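Local coordinates for protein beta-L-arabinobiosidase (PDB 5MQR) that probably hydrolyses beta-L-arabinofuranosidic linkages during plant pectin breakdown by the gut bacterium Bacteroides thetaiotaomicron, at residues G85-A93 with T105-W116. Sequence-based numbering, arbitrary orientation.
Sequences GQFYYQYLA and TFLMTSKDGYQW
Strands 86-93 and 105-110 run antiparallel at 153°, their axes 4.5 Å apart at closest approach. F87-S110, Y89-M108 and Y91-F106 are hydrogen-bonded pairs; Y88-T109, Q90-L107 and L92-T105 alternate with them as non-hydrogen-bonded pairs. F87 O is gripped twice, by S110 N and by the T109 hydroxyl, which reach it from opposite faces of its carbonyl plane. The T109 hydroxyl donates its hydrogen bond to F87 O over 2.7 Å from OG1, a chi1 of -168° having swung that oxygen away from the T109 amide and across to the neighbouring strand. T109 OG1 in turn accepts Q86 NE2 at 2.8 Å, lying in the plane of that amide, and the same oxygen sits over one face of the Y88 ring. Farther along this face of the sheet, Q90 CG and T105 CG2 press together at 3.3 Å; the Q90 amide itself bonds to M166 O of the adjoining sheet. The opposite face carries F87, Y89, Y91 and F106, with M108 and S110 among them. F106 CB lies over the Y91 ring, 3.8 Å from its centroid, as a CH-pi contact, and A93 CB meets the F106 ring edge. M108, a selenomethionine, brings SE to the Y91 edge, 4.0 Å from CE1, and obliquely to Y89. After the turn W116 folds back: its CH2 touches F87 CB at 3.5 Å, and the edge of Y89 meets its face in a T-shaped pair. S110 OG accepts G113 N in an ST motif and D112 OD1 forms an Asx turn with Y114 N, shaping this return. These are the two middle strands of a four-stranded antiparallel sheet, a blade of the N-terminal beta propeller, whose SxDGxxW segment resembles the Asp-box turn of sialidase-like propellers.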
loop_
_atom_site.group_PDB
_atom_site.type_symbol
_atom_site.label_atom_id
_atom_site.label_comp_id
_atom_site.label_asym_id
_atom_site.label_seq_id
_atom_site.Cartn_x
_atom_site.Cartn_y
_atom_site.Cartn_z
ATOM N N GLY A 85 5.490 -25.360 -16.272
ATOM C CA GLY A 85 4.655 -25.319 -15.090
ATOM C C GLY A 85 5.297 -25.848 -13.819
ATOM O O GLY A 85 4.591 -26.074 -12.852
ATOM N N GLN A 86 6.616 -26.031 -13.779
ATOM C CA GLN A 86 7.276 -26.606 -12.590
ATOM C C GLN A 86 8.546 -25.873 -12.208
ATOM O O GLN A 86 9.293 -25.455 -13.091
ATOM C CB GLN A 86 7.633 -28.089 -12.808
ATOM C CG GLN A 86 6.409 -28.987 -12.822
ATOM C CD GLN A 86 6.695 -30.448 -13.115
ATOM O OE1 GLN A 86 5.903 -31.093 -13.782
ATOM N NE2 GLN A 86 7.808 -30.976 -12.617
ATOM N N PHE A 87 8.803 -25.786 -10.896
ATOM C CA PHE A 87 10.080 -25.336 -10.379
ATOM C C PHE A 87 11.104 -26.448 -10.529
ATOM O O PHE A 87 10.778 -27.613 -10.332
ATOM C CB PHE A 87 10.004 -24.983 -8.909
ATOM C CG PHE A 87 9.131 -23.805 -8.599
ATOM C CD1 PHE A 87 7.782 -23.981 -8.287
ATOM C CD2 PHE A 87 9.666 -22.527 -8.569
ATOM C CE1 PHE A 87 6.983 -22.898 -7.966
ATOM C CE2 PHE A 87 8.885 -21.440 -8.252
ATOM C CZ PHE A 87 7.545 -21.618 -7.955
ATOM N N TYR A 88 12.335 -26.070 -10.874
ATOM C CA TYR A 88 13.486 -26.945 -10.846
ATOM C C TYR A 88 14.520 -26.307 -9.924
ATOM O O TYR A 88 14.893 -25.126 -10.092
ATOM C CB TYR A 88 14.028 -27.146 -12.257
ATOM C CG TYR A 88 13.090 -27.975 -13.096
ATOM C CD1 TYR A 88 12.027 -27.392 -13.746
ATOM C CD2 TYR A 88 13.237 -29.348 -13.190
ATOM C CE1 TYR A 88 11.138 -28.157 -14.481
ATOM C CE2 TYR A 88 12.352 -30.125 -13.928
ATOM C CZ TYR A 88 11.297 -29.520 -14.571
ATOM O OH TYR A 88 10.401 -30.252 -15.322
ATOM N N TYR A 89 14.978 -27.115 -8.959
ATOM C CA TYR A 89 15.808 -26.698 -7.833
ATOM C C TYR A 89 17.025 -27.617 -7.859
ATOM O O TYR A 89 16.899 -28.840 -7.716
ATOM C CB TYR A 89 15.008 -26.862 -6.546
ATOM C CG TYR A 89 15.622 -26.283 -5.289
ATOM C CD1 TYR A 89 16.733 -26.863 -4.701
ATOM C CD2 TYR A 89 15.052 -25.177 -4.654
ATOM C CE1 TYR A 89 17.285 -26.351 -3.550
ATOM C CE2 TYR A 89 15.584 -24.666 -3.480
ATOM C CZ TYR A 89 16.706 -25.253 -2.937
ATOM O OH TYR A 89 17.284 -24.754 -1.794
ATOM N N GLN A 90 18.194 -27.024 -8.087
ATOM C CA GLN A 90 19.471 -27.738 -8.189
ATOM C C GLN A 90 20.285 -27.356 -6.963
ATOM O O GLN A 90 20.225 -26.208 -6.538
ATOM C CB GLN A 90 20.214 -27.282 -9.437
ATOM C CG GLN A 90 21.352 -28.166 -9.851
ATOM C CD GLN A 90 22.447 -27.453 -10.653
ATOM O OE1 GLN A 90 23.057 -26.506 -10.167
ATOM N NE2 GLN A 90 22.727 -27.941 -11.860
ATOM N N TYR A 91 21.019 -28.303 -6.384
ATOM C CA TYR A 91 21.954 -27.998 -5.316
ATOM C C TYR A 91 23.109 -28.990 -5.313
ATOM O O TYR A 91 23.023 -30.051 -5.913
ATOM C CB TYR A 91 21.251 -27.916 -3.940
ATOM C CG TYR A 91 20.790 -29.208 -3.316
ATOM C CD1 TYR A 91 19.516 -29.721 -3.582
ATOM C CD2 TYR A 91 21.613 -29.910 -2.438
ATOM C CE1 TYR A 91 19.073 -30.900 -2.993
ATOM C CE2 TYR A 91 21.188 -31.102 -1.850
ATOM C CZ TYR A 91 19.933 -31.603 -2.140
ATOM O OH TYR A 91 19.518 -32.764 -1.545
ATOM N N LEU A 92 24.194 -28.626 -4.643
ATOM C CA LEU A 92 25.322 -29.511 -4.556
ATOM C C LEU A 92 25.580 -29.993 -3.160
ATOM O O LEU A 92 25.169 -29.382 -2.198
ATOM C CB LEU A 92 26.568 -28.914 -5.173
ATOM C CG LEU A 92 27.197 -27.683 -4.585
ATOM C CD1 LEU A 92 28.249 -28.009 -3.526
ATOM C CD2 LEU A 92 27.815 -26.910 -5.775
ATOM N N ALA A 93 26.249 -31.131 -3.081
ATOM C CA ALA A 93 26.368 -31.834 -1.834
ATOM C C ALA A 93 27.647 -32.643 -1.776
ATOM O O ALA A 93 28.102 -33.194 -2.779
ATOM C CB ALA A 93 25.145 -32.738 -1.623
ATOM N N THR A 105 25.761 -33.214 -7.705
ATOM C CA THR A 105 24.696 -32.235 -7.845
ATOM C C THR A 105 23.334 -32.932 -7.906
ATOM O O THR A 105 23.167 -33.900 -8.638
ATOM C CB THR A 105 24.940 -31.393 -9.113
ATOM O OG1 THR A 105 26.197 -30.722 -8.976
ATOM C CG2 THR A 105 23.788 -30.354 -9.374
ATOM N N PHE A 106 22.394 -32.424 -7.112
ATOM C CA PHE A 106 21.033 -32.957 -6.977
ATOM C C PHE A 106 20.030 -32.077 -7.719
ATOM O O PHE A 106 20.260 -30.871 -7.880
ATOM C CB PHE A 106 20.603 -32.980 -5.520
ATOM C CG PHE A 106 21.169 -34.112 -4.708
ATOM C CD1 PHE A 106 20.756 -35.421 -4.936
ATOM C CD2 PHE A 106 22.029 -33.859 -3.649
ATOM C CE1 PHE A 106 21.233 -36.471 -4.139
ATOM C CE2 PHE A 106 22.495 -34.885 -2.849
ATOM C CZ PHE A 106 22.099 -36.199 -3.090
ATOM N N LEU A 107 18.929 -32.685 -8.154
ATOM C CA LEU A 107 17.787 -31.970 -8.740
ATOM C C LEU A 107 16.462 -32.407 -8.110
ATOM O O LEU A 107 16.234 -33.615 -7.889
ATOM C CB LEU A 107 17.686 -32.224 -10.237
ATOM C CG LEU A 107 16.630 -31.455 -11.030
ATOM C CD1 LEU A 107 17.055 -29.995 -11.195
ATOM C CD2 LEU A 107 16.402 -32.108 -12.375
HETATM N N MSE A 108 15.585 -31.430 -7.892
HETATM C CA MSE A 108 14.239 -31.634 -7.372
HETATM C C MSE A 108 13.284 -30.750 -8.122
HETATM O O MSE A 108 13.643 -29.653 -8.555
HETATM C CB MSE A 108 14.126 -31.068 -5.962
HETATM C CG MSE A 108 14.971 -31.773 -4.945
HETATM SE SE MSE A 108 15.059 -30.640 -3.352
HETATM C CE MSE A 108 13.451 -31.344 -2.470
ATOM N N THR A 109 12.032 -31.181 -8.192
ATOM C CA THR A 109 11.011 -30.451 -8.919
ATOM C C THR A 109 9.685 -30.351 -8.139
ATOM O O THR A 109 9.451 -31.132 -7.230
ATOM C CB THR A 109 10.855 -31.023 -10.344
ATOM O OG1 THR A 109 10.056 -30.115 -11.113
ATOM C CG2 THR A 109 10.217 -32.394 -10.356
ATOM N N SER A 110 8.868 -29.343 -8.474
ATOM C CA SER A 110 7.573 -29.081 -7.815
ATOM C C SER A 110 6.600 -28.368 -8.760
ATOM O O SER A 110 6.993 -27.446 -9.464
ATOM C CB SER A 110 7.810 -28.236 -6.558
ATOM O OG SER A 110 6.621 -27.957 -5.835
ATOM N N LYS A 111 5.337 -28.784 -8.771
ATOM C CA LYS A 111 4.277 -28.030 -9.478
ATOM C C LYS A 111 3.946 -26.696 -8.787
ATOM O O LYS A 111 3.732 -25.699 -9.462
ATOM C CB LYS A 111 3.002 -28.855 -9.620
ATOM C CG LYS A 111 3.169 -30.090 -10.510
ATOM C CD LYS A 111 2.212 -31.245 -10.151
ATOM C CE LYS A 111 2.953 -32.578 -9.946
ATOM N NZ LYS A 111 2.049 -33.767 -10.033
ATOM N N ASP A 112 3.940 -26.673 -7.453
ATOM C CA ASP A 112 3.425 -25.524 -6.677
ATOM C C ASP A 112 4.459 -24.751 -5.848
ATOM O O ASP A 112 4.151 -23.679 -5.340
ATOM C CB ASP A 112 2.240 -25.956 -5.785
ATOM C CG ASP A 112 2.616 -27.036 -4.735
ATOM O OD1 ASP A 112 3.795 -27.422 -4.567
ATOM O OD2 ASP A 112 1.701 -27.514 -4.056
ATOM N N GLY A 113 5.674 -25.270 -5.730
ATOM C CA GLY A 113 6.700 -24.699 -4.855
ATOM C C GLY A 113 6.683 -25.172 -3.398
ATOM O O GLY A 113 7.610 -24.851 -2.647
ATOM N N TYR A 114 5.659 -25.933 -3.000
ATOM C CA TYR A 114 5.488 -26.412 -1.610
ATOM C C TYR A 114 5.788 -27.905 -1.416
ATOM O O TYR A 114 6.378 -28.303 -0.404
ATOM C CB TYR A 114 4.056 -26.122 -1.120
ATOM C CG TYR A 114 3.773 -24.649 -0.962
ATOM C CD1 TYR A 114 3.420 -23.868 -2.058
ATOM C CD2 TYR A 114 3.911 -24.022 0.280
ATOM C CE1 TYR A 114 3.195 -22.502 -1.917
ATOM C CE2 TYR A 114 3.675 -22.664 0.427
ATOM C CZ TYR A 114 3.321 -21.910 -0.669
ATOM O OH TYR A 114 3.067 -20.566 -0.515
ATOM N N GLN A 115 5.350 -28.711 -2.380
ATOM C CA GLN A 115 5.515 -30.176 -2.399
ATOM C C GLN A 115 6.481 -30.530 -3.530
ATOM O O GLN A 115 6.213 -30.268 -4.708
ATOM C CB GLN A 115 4.154 -30.825 -2.661
ATOM C CG GLN A 115 4.155 -32.341 -2.754
ATOM C CD GLN A 115 2.839 -32.921 -3.284
ATOM O OE1 GLN A 115 2.103 -32.292 -4.056
ATOM N NE2 GLN A 115 2.557 -34.150 -2.888
ATOM N N TRP A 116 7.575 -31.177 -3.163
ATOM C CA TRP A 116 8.672 -31.454 -4.071
ATOM C C TRP A 116 8.941 -32.965 -4.207
ATOM O O TRP A 116 8.721 -33.736 -3.276
ATOM C CB TRP A 116 9.943 -30.784 -3.543
ATOM C CG TRP A 116 9.852 -29.310 -3.494
ATOM C CD1 TRP A 116 9.195 -28.556 -2.568
ATOM C CD2 TRP A 116 10.432 -28.398 -4.423
ATOM N NE1 TRP A 116 9.325 -27.221 -2.871
ATOM C CE2 TRP A 116 10.083 -27.095 -4.003
ATOM C CE3 TRP A 116 11.205 -28.553 -5.573
ATOM C CZ2 TRP A 116 10.473 -25.958 -4.699
ATOM C CZ3 TRP A 116 11.615 -27.431 -6.248
ATOM C CH2 TRP A 116 11.248 -26.143 -5.815
#